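Local coordinates for protein enoyl-CoA hydratase, EchA12_1 (PDB 3QRE) that probably acts as an enoyl-CoA hydratase of the crotonase-like family in fatty acid metabolism, at residues Gly39-Thr44 against Pro73-Ile78. Numbering follows the deposited sequence.
Sequences GVAIIT and PGIRVI
The flat peptide group of G39 meets two N-H groups of the other segment: R76 N lies in the carbonyl plane of G39 O at 2.8 Å, while V77 N, tilted 19° from that plane, makes a longer bond of 3.3 Å to the same oxygen. Two residues on, A41 N donates to V77 O at 2.8 Å, almost in line with the C=O, and V40 CA adds a CA-H...O contact to that oxygen. V40 lies beside V77 and A41 beside I78 in parallel register, and the backbone bond between A41 and V79 continues the ladder.

On the V40 and V77 face, V40 CG1, anti to its own N (chi1 -178°), packs beside V77 O; helix 221-235 touches both valines, and M241 of helix 238-249 touches V77. On the other face, A41 CB sits against I75 CG2 (3.8 Å) and CD1, and I43 CD1 meets I78 CG2 obliquely at 3.7 Å. The bent R76 chain turns away, and R76 NH2 hydrogen-bonds C236 O.

Strands 40-45 and 77-82, joined through helix 56-71, form a beta-alpha-beta unit. Sharing one carbonyl between consecutive N-H groups ties the bend at R76 to the strand start; backbone bonds hold the register, A41, I43 and I78 pack under helix 56-71, and I75 also meets Y33 and A35 of strand 31-35.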
# COMPACT_ATOMS: atom_id res chain seq x y z
N GLY A 39 -6.65 -18.38 -26.64
CA GLY A 39 -7.49 -18.71 -25.48
C GLY A 39 -7.82 -17.54 -24.55
O GLY A 39 -8.07 -17.73 -23.35
N VAL A 40 -7.83 -16.34 -25.12
CA VAL A 40 -8.32 -15.14 -24.43
C VAL A 40 -9.76 -14.84 -24.84
O VAL A 40 -10.04 -14.68 -26.02
CB VAL A 40 -7.42 -13.92 -24.72
CG1 VAL A 40 -7.93 -12.69 -23.95
CG2 VAL A 40 -5.95 -14.22 -24.39
N ALA A 41 -10.66 -14.79 -23.87
CA ALA A 41 -12.01 -14.27 -24.07
C ALA A 41 -12.04 -12.74 -23.95
O ALA A 41 -11.73 -12.18 -22.88
CB ALA A 41 -12.98 -14.90 -23.06
N ILE A 42 -12.41 -12.06 -25.03
CA ILE A 42 -12.54 -10.60 -25.04
C ILE A 42 -14.00 -10.22 -24.84
O ILE A 42 -14.88 -10.58 -25.65
CB ILE A 42 -11.99 -9.98 -26.34
CG1 ILE A 42 -10.54 -10.42 -26.56
CG2 ILE A 42 -12.14 -8.43 -26.31
CD1 ILE A 42 -9.94 -9.99 -27.90
N ILE A 43 -14.25 -9.49 -23.76
CA ILE A 43 -15.59 -9.10 -23.37
C ILE A 43 -15.64 -7.58 -23.49
O ILE A 43 -14.82 -6.85 -22.90
CB ILE A 43 -15.89 -9.59 -21.94
CG1 ILE A 43 -15.78 -11.12 -21.89
CG2 ILE A 43 -17.25 -9.07 -21.43
CD1 ILE A 43 -16.17 -11.74 -20.54
N THR A 44 -16.60 -7.12 -24.29
CA THR A 44 -16.68 -5.72 -24.69
C THR A 44 -18.04 -5.13 -24.34
O THR A 44 -19.07 -5.60 -24.86
CB THR A 44 -16.38 -5.56 -26.21
OG1 THR A 44 -15.12 -6.19 -26.51
CG2 THR A 44 -16.33 -4.07 -26.64
N PRO A 73 -13.31 -24.67 -21.14
CA PRO A 73 -11.94 -25.07 -20.81
C PRO A 73 -10.90 -24.65 -21.86
O PRO A 73 -9.70 -24.68 -21.59
CB PRO A 73 -12.03 -26.60 -20.67
CG PRO A 73 -13.26 -27.02 -21.38
CD PRO A 73 -14.18 -25.83 -21.45
N GLY A 74 -11.37 -24.22 -23.03
CA GLY A 74 -10.48 -23.62 -24.02
C GLY A 74 -10.08 -22.19 -23.67
O GLY A 74 -9.10 -21.67 -24.21
N ILE A 75 -10.84 -21.54 -22.77
CA ILE A 75 -10.53 -20.17 -22.34
C ILE A 75 -9.62 -20.16 -21.11
O ILE A 75 -9.94 -20.75 -20.07
CB ILE A 75 -11.81 -19.33 -22.03
CG1 ILE A 75 -12.69 -19.16 -23.29
CG2 ILE A 75 -11.43 -17.94 -21.43
CD1 ILE A 75 -12.01 -18.41 -24.49
N ARG A 76 -8.49 -19.49 -21.26
CA ARG A 76 -7.49 -19.36 -20.20
C ARG A 76 -7.57 -18.02 -19.46
O ARG A 76 -7.43 -17.98 -18.24
CB ARG A 76 -6.10 -19.54 -20.79
CG ARG A 76 -5.89 -20.89 -21.52
CD ARG A 76 -5.87 -22.01 -20.52
NE ARG A 76 -5.31 -21.52 -19.25
CZ ARG A 76 -4.00 -21.40 -18.99
NH1 ARG A 76 -3.09 -21.75 -19.90
NH2 ARG A 76 -3.60 -20.92 -17.81
N VAL A 77 -7.76 -16.93 -20.21
CA VAL A 77 -7.75 -15.60 -19.62
C VAL A 77 -8.87 -14.75 -20.24
O VAL A 77 -9.24 -14.95 -21.42
CB VAL A 77 -6.38 -14.90 -19.82
CG1 VAL A 77 -6.30 -13.59 -19.05
CG2 VAL A 77 -5.24 -15.81 -19.39
N ILE A 78 -9.38 -13.82 -19.44
CA ILE A 78 -10.44 -12.90 -19.85
C ILE A 78 -9.91 -11.46 -19.98
O ILE A 78 -9.22 -10.96 -19.09
CB ILE A 78 -11.62 -12.89 -18.85
CG1 ILE A 78 -12.25 -14.29 -18.72
CG2 ILE A 78 -12.67 -11.85 -19.26
CD1 ILE A 78 -13.18 -14.47 -17.48